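3-oxo-tetronate kinase (Cupriavidus necator, PDB 5DMH) catalyses the ATP-dependent phosphorylation of 3-oxo-tetronate to 3-oxo-tetronate 4-phosphate, and is captured here with ADP bound. Local coordinates at residues I284-S294 with G384-T395; V400-R409 with T421-L431. All blocks are in the same frame, centred on the assembly; numbering follows the deposited sequence.

How the interactions relate
Interactions 1 and 2 both lie in the nucleotide-binding C-terminal domain, and both are largely buried. They share helix 393-403: interaction 1 holds its first turn, where the ADP phosphates sit, and interaction 2 its last. They also meet in the sheet, since strand 387-391 of interaction 1 neighbours strand 430-434 of interaction 2, and Phe388 packs on Leu431. The chemistry differs with place. Interaction 1 pairs two parallel strands through a long ladder of backbone bonds that ends in polar groups at the nucleotide. Interaction 2 has just two backbone bonds between antiparallel strands and relies on leucine, valine and threonine methyl groups, its surface side marked by Arg409.

Interaction 1 (I284-S294 with G384-T395); sequences IDGPGVVLAGS and GTRRFVVAGGET. With ADP (adenosine-5'-diphosphate), chain C.
Val289 sits beside Phe388 in a parallel strand pair, 288-292 with 387-391, and the backbone supplies most of its bonds. Val389 N gives a nearly straight bond to Val289 O (3.0 Å, 178°), and Leu291 N, Ala391 N and Gly293 N carry the ladder onward. Two carbonyls take a second donor: Pro287 O receives Arg386 N and Arg387 N, while Ala391 O receives Gly293 N and, from above the carbonyl plane, Ser294 N.

Among the side chains, Arg387 does the polar work. Its chain turns at chi3 (-70°) and brings NE and NH1, side-on and in the guanidinium plane, to Gly286 O, each at 2.9 Å; NH2 goes on to Leu448 O. Arg386 instead has Ile284 CG2 over a face of its guanidinium, 3.4 Å from NH2, while its NE bonds Pro428 O.

Apolar contacts line both faces of the pair. Val289 CG1 meets Phe388 CD2 at 3.7 Å, and Thr385 CG2 lies above the rim of that ring. On the face that carries Arg387, Val290 and Val389 lie side by side, CG1 to CG1 4.1 Å.

At the C-terminal ends the strands open onto ADP. Ser294 OG donates to O2B of ADP (2.6 Å). From the N-terminus of helix 393-403, Gly393 N, Glu394 N and Thr395 N bond its phosphate oxygens, and Thr395 OG1 donates to O1A of ADP (2.8 Å). With Gly392 at the N-cap, the diphosphate lies where the helix dipole would probably help to offset its negative charge.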
loop_
_atom_site.group_PDB
_atom_site.type_symbol
_atom_site.label_atom_id
_atom_site.label_comp_id
_atom_site.label_asym_id
_atom_site.label_seq_id
_atom_site.Cartn_x
_atom_site.Cartn_y
_atom_site.Cartn_z
ATOM N N ILE A 284 21.293 -8.146 -3.684
ATOM C CA ILE A 284 21.976 -7.909 -2.419
ATOM C C ILE A 284 22.119 -9.252 -1.726
ATOM O O ILE A 284 21.129 -9.869 -1.331
ATOM C CB ILE A 284 21.157 -6.963 -1.505
ATOM C CG1 ILE A 284 20.870 -5.631 -2.208
ATOM C CG2 ILE A 284 21.859 -6.755 -0.179
ATOM C CD1 ILE A 284 21.907 -4.599 -2.015
ATOM N N ASP A 285 23.346 -9.709 -1.567
ATOM C CA ASP A 285 23.573 -10.995 -0.933
ATOM C C ASP A 285 23.754 -10.834 0.573
ATOM O O ASP A 285 24.206 -9.799 1.065
ATOM C CB ASP A 285 24.781 -11.674 -1.570
ATOM C CG ASP A 285 24.669 -11.728 -3.082
ATOM O OD1 ASP A 285 23.540 -11.919 -3.582
ATOM O OD2 ASP A 285 25.695 -11.558 -3.770
ATOM N N GLY A 286 23.374 -11.868 1.305
ATOM C CA GLY A 286 23.533 -11.865 2.740
ATOM C C GLY A 286 22.325 -12.486 3.398
ATOM O O GLY A 286 21.416 -12.970 2.724
ATOM N N PRO A 287 22.329 -12.508 4.729
ATOM C CA PRO A 287 21.243 -13.125 5.479
ATOM C C PRO A 287 19.889 -12.477 5.212
ATOM O O PRO A 287 19.769 -11.272 5.036
ATOM C CB PRO A 287 21.674 -12.935 6.934
ATOM C CG PRO A 287 23.151 -12.827 6.883
ATOM C CD PRO A 287 23.469 -12.160 5.583
ATOM N N GLY A 288 18.862 -13.314 5.209
ATOM C CA GLY A 288 17.514 -12.880 4.962
ATOM C C GLY A 288 16.597 -13.336 6.085
ATOM O O GLY A 288 16.995 -14.104 6.969
ATOM N N VAL A 289 15.367 -12.844 6.022
ATOM C CA VAL A 289 14.317 -13.172 6.971
ATOM C C VAL A 289 12.948 -12.848 6.345
ATOM O O VAL A 289 12.845 -11.972 5.476
ATOM C CB VAL A 289 14.498 -12.382 8.294
ATOM C CG1 VAL A 289 14.324 -10.873 8.029
ATOM C CG2 VAL A 289 13.489 -12.877 9.348
ATOM N N VAL A 290 11.905 -13.546 6.807
ATOM C CA VAL A 290 10.521 -13.278 6.426
ATOM C C VAL A 290 9.765 -12.975 7.710
ATOM O O VAL A 290 9.881 -13.728 8.656
ATOM C CB VAL A 290 9.867 -14.466 5.719
ATOM C CG1 VAL A 290 8.514 -14.093 5.154
ATOM C CG2 VAL A 290 10.774 -14.977 4.607
ATOM N N LEU A 291 9.107 -11.815 7.735
ATOM C CA LEU A 291 8.360 -11.319 8.884
ATOM C C LEU A 291 6.904 -11.157 8.480
ATOM O O LEU A 291 6.565 -10.273 7.655
ATOM C CB LEU A 291 8.946 -9.993 9.345
ATOM C CG LEU A 291 10.431 -9.996 9.703
ATOM C CD1 LEU A 291 10.917 -8.594 10.039
ATOM C CD2 LEU A 291 10.685 -10.964 10.863
ATOM N N ALA A 292 6.032 -11.978 9.055
ATOM C CA ALA A 292 4.642 -12.015 8.598
ATOM C C ALA A 292 3.671 -11.606 9.691
ATOM O O ALA A 292 3.517 -12.297 10.691
ATOM C CB ALA A 292 4.295 -13.391 8.060
ATOM N N GLY A 293 3.049 -10.447 9.498
ATOM C CA GLY A 293 2.050 -9.937 10.406
ATOM C C GLY A 293 0.656 -9.828 9.808
ATOM O O GLY A 293 -0.285 -9.533 10.522
ATOM N N SER A 294 0.525 -10.059 8.504
ATOM C CA SER A 294 -0.786 -10.174 7.865
ATOM C C SER A 294 -1.521 -11.443 8.314
ATOM O O SER A 294 -0.906 -12.488 8.469
ATOM C CB SER A 294 -0.593 -10.185 6.347
ATOM O OG SER A 294 -1.835 -10.350 5.634
ATOM N N GLY A 384 23.466 -7.964 10.886
ATOM C CA GLY A 384 23.982 -8.061 9.527
ATOM C C GLY A 384 22.974 -8.549 8.475
ATOM O O GLY A 384 23.344 -8.781 7.324
ATOM N N THR A 385 21.718 -8.702 8.861
ATOM C CA THR A 385 20.694 -9.178 7.928
ATOM C C THR A 385 20.486 -8.099 6.868
ATOM O O THR A 385 20.450 -6.914 7.204
ATOM C CB THR A 385 19.382 -9.537 8.675
ATOM O OG1 THR A 385 19.632 -10.662 9.536
ATOM C CG2 THR A 385 18.266 -9.895 7.697
ATOM N N ARG A 386 20.406 -8.507 5.597
ATOM C CA ARG A 386 20.367 -7.565 4.481
ATOM C C ARG A 386 19.086 -7.690 3.645
ATOM O O ARG A 386 18.741 -6.765 2.913
ATOM C CB ARG A 386 21.577 -7.763 3.570
ATOM C CG ARG A 386 22.908 -7.534 4.265
ATOM C CD ARG A 386 23.202 -6.058 4.422
ATOM N NE ARG A 386 23.323 -5.412 3.113
ATOM C CZ ARG A 386 24.394 -5.494 2.331
ATOM N NH1 ARG A 386 25.458 -6.180 2.724
ATOM N NH2 ARG A 386 24.403 -4.881 1.155
ATOM N N ARG A 387 18.411 -8.840 3.721
ATOM C CA ARG A 387 17.183 -9.060 2.921
ATOM C C ARG A 387 15.994 -9.282 3.845
ATOM O O ARG A 387 16.027 -10.151 4.710
ATOM C CB ARG A 387 17.324 -10.269 1.974
ATOM C CG ARG A 387 18.462 -10.164 0.942
ATOM C CD ARG A 387 18.606 -11.447 0.120
ATOM N NE ARG A 387 19.116 -12.532 0.943
ATOM C CZ ARG A 387 18.739 -13.807 0.895
ATOM N NH1 ARG A 387 19.302 -14.678 1.726
ATOM N NH2 ARG A 387 17.825 -14.231 0.042
ATOM N N PHE A 388 14.952 -8.481 3.644
ATOM C CA PHE A 388 13.747 -8.531 4.461
ATOM C C PHE A 388 12.516 -8.650 3.603
ATOM O O PHE A 388 12.220 -7.746 2.796
ATOM C CB PHE A 388 13.644 -7.245 5.286
ATOM C CG PHE A 388 14.803 -7.001 6.199
ATOM C CD1 PHE A 388 16.003 -6.504 5.707
ATOM C CD2 PHE A 388 14.687 -7.224 7.566
ATOM C CE1 PHE A 388 17.066 -6.258 6.563
ATOM C CE2 PHE A 388 15.747 -6.978 8.407
ATOM C CZ PHE A 388 16.928 -6.508 7.916
ATOM N N VAL A 389 11.773 -9.743 3.790
ATOM C CA VAL A 389 10.446 -9.930 3.194
ATOM C C VAL A 389 9.410 -9.771 4.298
ATOM O O VAL A 389 9.451 -10.477 5.287
ATOM C CB VAL A 389 10.305 -11.341 2.576
ATOM C CG1 VAL A 389 8.911 -11.539 2.004
ATOM C CG2 VAL A 389 11.375 -11.564 1.518
ATOM N N VAL A 390 8.519 -8.800 4.131
ATOM C CA VAL A 390 7.533 -8.446 5.125
ATOM C C VAL A 390 6.133 -8.598 4.541
ATOM O O VAL A 390 5.827 -8.022 3.507
ATOM C CB VAL A 390 7.719 -7.005 5.629
ATOM C CG1 VAL A 390 6.797 -6.748 6.819
ATOM C CG2 VAL A 390 9.180 -6.701 5.994
ATOM N N ALA A 391 5.291 -9.358 5.220
ATOM C CA ALA A 391 3.922 -9.583 4.793
ATOM C C ALA A 391 2.991 -8.752 5.642
ATOM O O ALA A 391 2.943 -8.939 6.864
ATOM C CB ALA A 391 3.571 -11.065 4.907
ATOM N N GLY A 392 2.284 -7.805 5.011
ATOM C CA GLY A 392 1.338 -6.972 5.716
ATOM C C GLY A 392 1.670 -5.482 5.610
ATOM O O GLY A 392 2.824 -5.067 5.732
ATOM N N GLY A 393 0.646 -4.680 5.364
ATOM C CA GLY A 393 0.805 -3.229 5.232
ATOM C C GLY A 393 1.286 -2.507 6.487
ATOM O O GLY A 393 2.362 -1.854 6.515
ATOM N N GLU A 394 0.483 -2.605 7.541
ATOM C CA GLU A 394 0.853 -2.042 8.832
ATOM C C GLU A 394 2.132 -2.688 9.321
ATOM O O GLU A 394 2.978 -2.038 9.935
ATOM C CB GLU A 394 -0.242 -2.278 9.870
ATOM C CG GLU A 394 -1.574 -1.672 9.504
ATOM C CD GLU A 394 -1.535 -0.164 9.378
ATOM O OE1 GLU A 394 -0.838 0.490 10.174
ATOM O OE2 GLU A 394 -2.198 0.350 8.471
ATOM N N THR A 395 2.255 -3.983 9.074
ATOM C CA THR A 395 3.423 -4.695 9.524
ATOM C C THR A 395 4.662 -4.051 8.875
ATOM O O THR A 395 5.681 -3.815 9.534
ATOM C CB THR A 395 3.349 -6.222 9.213
ATOM O OG1 THR A 395 2.215 -6.799 9.872
ATOM C CG2 THR A 395 4.628 -6.942 9.692
HETATM P PB ADP C . -2.716 -6.663 5.682
HETATM O O1B ADP C . -1.712 -6.194 4.635
HETATM O O2B ADP C . -3.101 -8.117 5.468
HETATM O O3B ADP C . -3.901 -5.723 5.854
HETATM P PA ADP C . -1.457 -5.605 8.104
HETATM O O1A ADP C . -0.108 -5.933 8.612
HETATM O O2A ADP C . -1.771 -4.277 7.505
HETATM O O3A ADP C . -1.887 -6.794 7.078
HETATM O "O5'" ADP C . -2.555 -5.746 9.265
HETATM C "C5'" ADP C . -2.690 -6.934 10.032
HETATM C "C4'" ADP C . -2.955 -6.552 11.484
HETATM O "O4'" ADP C . -3.437 -7.684 12.191
HETATM C "C3'" ADP C . -1.684 -6.097 12.191
HETATM O "O3'" ADP C . -1.964 -5.049 13.138
HETATM C "C2'" ADP C . -1.252 -7.346 12.891
HETATM O "O2'" ADP C . -0.333 -7.100 13.935
HETATM C "C1'" ADP C . -2.590 -7.904 13.312
HETATM N N9 ADP C . -2.468 -9.326 13.614
HETATM C C8 ADP C . -1.757 -10.252 12.924
HETATM N N7 ADP C . -1.845 -11.455 13.509
HETATM C C5 ADP C . -2.629 -11.289 14.601
HETATM C C6 ADP C . -3.101 -12.163 15.675
HETATM N N6 ADP C . -2.750 -13.464 15.626
HETATM N N1 ADP C . -3.903 -11.632 16.618
HETATM C C2 ADP C . -4.256 -10.329 16.618
HETATM N N3 ADP C . -3.847 -9.445 15.679
HETATM C C4 ADP C . -3.032 -9.883 14.673
HETATM O O HOH W 1 18.716 -13.028 8.929
#

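Interaction 2 (V400-R409 with T421-L431); sequences VQALGVRALR and TVTLDAKPLAL
Strands 407-409 and 421-423 run antiparallel but splayed, at 133° with axes 4.5 Å apart at closest, and Arg409 and Val422 form a hydrogen-bonded pair: Arg409 N to Val422 O (2.8 Å) and Val422 N to Arg409 O (3.0 Å). A water bridges Ala407 O and Leu424 N.

On the buried face, Leu408 and Leu431 cross at about a right angle, with Leu408 CD2 3.6 Å from Leu431 CD1. The Leu408 methyls also rest against Thr421 OG1, while CD2 touches Thr423 CG2. Val405 comes across that same threonine methyl, its CG1 3.8 Å from Thr423 CG2. Leu403, in the last turn of helix 393-403, slides past Leu431 in the opposite direction, and Val400 CG2 approaches Leu431 CD1.

These residues belong to a beta hairpin, 407-415 with 418-423, whose second strand pairs in turn with 430-434. Helix 393-403 reaches it through a Schellman motif at Gly404, and strand 58-62 of the sugar-binding domain borders the hairpin's other edge.

Thr423 ties down the 424-429 turn: its OG1, held between its own backbone N and carbonyl carbon (chi1 68°), accepts from Leu429 N and donates to Asp425 OD2 (2.6 Å), meeting the carboxylate on its anti side. Between strands 418-423 and 430-434, Thr421 OG1 is a second donor to Leu431 O, from above the carbonyl plane, alongside Thr421 N. On the opposite face of the hairpin, Arg409 CB meets Val422 CG2 at 3.9 Å, with Leu424 CD2 close to the same CB.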
loop_
_atom_site.group_PDB
_atom_site.type_symbol
_atom_site.label_atom_id
_atom_site.label_comp_id
_atom_site.label_asym_id
_atom_site.label_seq_id
_atom_site.Cartn_x
_atom_site.Cartn_y
_atom_site.Cartn_z
ATOM N N VAL A 400 9.747 -1.176 8.722
ATOM C CA VAL A 400 10.602 -0.286 7.984
ATOM C C VAL A 400 10.957 0.940 8.816
ATOM O O VAL A 400 12.090 1.449 8.760
ATOM C CB VAL A 400 9.940 0.084 6.644
ATOM C CG1 VAL A 400 10.720 1.160 5.913
ATOM C CG2 VAL A 400 9.822 -1.159 5.782
ATOM N N GLN A 401 10.017 1.402 9.632
ATOM C CA GLN A 401 10.340 2.490 10.543
ATOM C C GLN A 401 11.387 2.030 11.576
ATOM O O GLN A 401 12.298 2.805 11.912
ATOM C CB GLN A 401 9.072 3.040 11.201
ATOM C CG GLN A 401 8.243 3.934 10.240
ATOM C CD GLN A 401 6.920 4.448 10.843
ATOM O OE1 GLN A 401 6.311 3.803 11.689
ATOM N NE2 GLN A 401 6.494 5.623 10.409
ATOM N N ALA A 402 11.281 0.805 12.074
ATOM C CA ALA A 402 12.232 0.311 13.088
ATOM C C ALA A 402 13.627 0.135 12.478
ATOM O O ALA A 402 14.647 0.272 13.172
ATOM C CB ALA A 402 11.741 -1.000 13.690
ATOM N N LEU A 403 13.672 -0.195 11.188
ATOM C CA LEU A 403 14.937 -0.279 10.447
ATOM C C LEU A 403 15.578 1.064 10.122
ATOM O O LEU A 403 16.740 1.117 9.693
ATOM C CB LEU A 403 14.735 -1.030 9.136
ATOM C CG LEU A 403 14.417 -2.521 9.212
ATOM C CD1 LEU A 403 14.020 -3.027 7.844
ATOM C CD2 LEU A 403 15.598 -3.312 9.760
ATOM N N GLY A 404 14.851 2.160 10.295
ATOM C CA GLY A 404 15.408 3.473 10.049
ATOM C C GLY A 404 15.580 3.836 8.578
ATOM O O GLY A 404 16.336 4.737 8.252
ATOM N N VAL A 405 14.847 3.159 7.701
ATOM C CA VAL A 405 14.943 3.387 6.267
ATOM C C VAL A 405 14.396 4.772 5.934
ATOM O O VAL A 405 13.323 5.127 6.399
ATOM C CB VAL A 405 14.149 2.322 5.512
ATOM C CG1 VAL A 405 14.120 2.599 4.031
ATOM C CG2 VAL A 405 14.752 0.940 5.794
ATOM N N ARG A 406 15.118 5.526 5.116
ATOM C CA ARG A 406 14.673 6.862 4.729
ATOM C C ARG A 406 14.008 6.920 3.348
ATOM O O ARG A 406 13.159 7.782 3.098
ATOM C CB ARG A 406 15.845 7.854 4.801
ATOM C CG ARG A 406 16.309 8.124 6.235
ATOM C CD ARG A 406 17.655 8.847 6.287
ATOM N NE ARG A 406 18.193 8.868 7.649
ATOM C CZ ARG A 406 19.342 9.437 8.003
ATOM N NH1 ARG A 406 20.101 10.052 7.102
ATOM N NH2 ARG A 406 19.736 9.390 9.269
ATOM N N ALA A 407 14.395 6.012 2.458
ATOM C CA ALA A 407 13.886 6.040 1.087
ATOM C C ALA A 407 14.212 4.716 0.422
ATOM O O ALA A 407 15.093 3.996 0.880
ATOM C CB ALA A 407 14.489 7.201 0.316
ATOM N N LEU A 408 13.477 4.395 -0.637
ATOM C CA LEU A 408 13.624 3.140 -1.358
ATOM C C LEU A 408 13.702 3.426 -2.857
ATOM O O LEU A 408 13.013 4.325 -3.383
ATOM C CB LEU A 408 12.443 2.211 -1.089
ATOM C CG LEU A 408 12.314 1.658 0.327
ATOM C CD1 LEU A 408 11.034 0.880 0.508
ATOM C CD2 LEU A 408 13.526 0.815 0.645
ATOM N N ARG A 409 14.552 2.641 -3.521
ATOM C CA ARG A 409 14.608 2.566 -4.974
ATOM C C ARG A 409 13.794 1.347 -5.417
ATOM O O ARG A 409 13.887 0.290 -4.819
ATOM C CB ARG A 409 16.060 2.407 -5.448
ATOM C CG ARG A 409 16.150 2.314 -6.954
ATOM C CD ARG A 409 17.403 2.966 -7.484
ATOM N NE ARG A 409 18.567 2.109 -7.324
ATOM C CZ ARG A 409 19.160 1.434 -8.312
ATOM N NH1 ARG A 409 18.703 1.495 -9.556
ATOM N NH2 ARG A 409 20.227 0.690 -8.051
ATOM N N THR A 421 12.743 -3.926 -3.799
ATOM C CA THR A 421 13.210 -2.564 -3.534
ATOM C C THR A 421 14.567 -2.640 -2.852
ATOM O O THR A 421 14.927 -3.673 -2.286
ATOM C CB THR A 421 12.235 -1.760 -2.609
ATOM O OG1 THR A 421 12.282 -2.265 -1.271
ATOM C CG2 THR A 421 10.789 -1.817 -3.101
ATOM N N VAL A 422 15.331 -1.551 -2.921
ATOM C CA VAL A 422 16.543 -1.459 -2.146
ATOM C C VAL A 422 16.647 -0.080 -1.503
ATOM O O VAL A 422 16.099 0.889 -2.022
ATOM C CB VAL A 422 17.782 -1.770 -3.000
ATOM C CG1 VAL A 422 17.732 -3.224 -3.462
ATOM C CG2 VAL A 422 17.884 -0.819 -4.191
ATOM N N THR A 423 17.330 -0.005 -0.363
ATOM C CA THR A 423 17.586 1.288 0.264
ATOM C C THR A 423 18.757 1.942 -0.448
ATOM O O THR A 423 19.375 1.330 -1.317
ATOM C CB THR A 423 17.931 1.165 1.771
ATOM O OG1 THR A 423 19.195 0.517 1.934
ATOM C CG2 THR A 423 16.878 0.407 2.501
ATOM N N LEU A 424 19.083 3.179 -0.075
ATOM C CA LEU A 424 20.194 3.899 -0.712
ATOM C C LEU A 424 21.514 3.957 0.100
ATOM O O LEU A 424 22.414 4.727 -0.223
ATOM C CB LEU A 424 19.730 5.313 -1.107
ATOM C CG LEU A 424 18.566 5.372 -2.105
ATOM C CD1 LEU A 424 18.316 6.795 -2.553
ATOM C CD2 LEU A 424 18.828 4.488 -3.317
ATOM N N ASP A 425 21.637 3.119 1.123
ATOM C CA ASP A 425 22.843 3.053 1.952
ATOM C C ASP A 425 24.055 2.556 1.153
ATOM O O ASP A 425 23.899 1.946 0.098
ATOM C CB ASP A 425 22.610 2.105 3.138
ATOM C CG ASP A 425 21.383 2.479 3.968
ATOM O OD1 ASP A 425 21.445 3.475 4.708
ATOM O OD2 ASP A 425 20.361 1.757 3.901
ATOM N N ALA A 426 25.265 2.800 1.657
ATOM C CA ALA A 426 26.450 2.305 0.971
ATOM C C ALA A 426 26.349 0.791 0.832
ATOM O O ALA A 426 26.681 0.233 -0.211
ATOM C CB ALA A 426 27.717 2.700 1.717
ATOM N N LYS A 427 25.890 0.135 1.893
ATOM C CA LYS A 427 25.550 -1.284 1.843
ATOM C C LYS A 427 24.027 -1.426 1.943
ATOM O O LYS A 427 23.459 -1.528 3.029
ATOM C CB LYS A 427 26.257 -2.055 2.959
ATOM C CG LYS A 427 27.748 -2.203 2.713
ATOM C CD LYS A 427 28.453 -2.926 3.851
ATOM C CE LYS A 427 28.689 -2.000 5.038
ATOM N NZ LYS A 427 30.008 -2.262 5.706
ATOM N N PRO A 428 23.352 -1.425 0.796
ATOM C CA PRO A 428 21.887 -1.325 0.881
ATOM C C PRO A 428 21.228 -2.502 1.588
ATOM O O PRO A 428 21.840 -3.564 1.742
ATOM C CB PRO A 428 21.444 -1.305 -0.590
ATOM C CG PRO A 428 22.670 -0.962 -1.385
ATOM C CD PRO A 428 23.834 -1.520 -0.590
ATOM N N LEU A 429 19.988 -2.297 2.009
ATOM C CA LEU A 429 19.090 -3.375 2.379
ATOM C C LEU A 429 18.180 -3.638 1.197
ATOM O O LEU A 429 17.877 -2.734 0.435
ATOM C CB LEU A 429 18.248 -3.010 3.600
ATOM C CG LEU A 429 19.027 -2.518 4.814
ATOM C CD1 LEU A 429 18.073 -2.103 5.926
ATOM C CD2 LEU A 429 20.013 -3.603 5.295
ATOM N N ALA A 430 17.761 -4.883 1.039
ATOM C CA ALA A 430 16.787 -5.222 0.013
ATOM C C ALA A 430 15.508 -5.632 0.716
ATOM O O ALA A 430 15.519 -6.482 1.619
ATOM C CB ALA A 430 17.304 -6.344 -0.872
ATOM N N LEU A 431 14.406 -5.006 0.312
ATOM C CA LEU A 431 13.118 -5.202 0.944
ATOM C C LEU A 431 12.043 -5.596 -0.049
ATOM O O LEU A 431 11.989 -5.060 -1.158
ATOM C CB LEU A 431 12.642 -3.888 1.560
ATOM C CG LEU A 431 13.532 -3.202 2.601
ATOM C CD1 LEU A 431 12.887 -1.889 2.968
ATOM C CD2 LEU A 431 13.624 -4.048 3.797
HETATM O O HOH W 2 17.655 4.682 1.777
#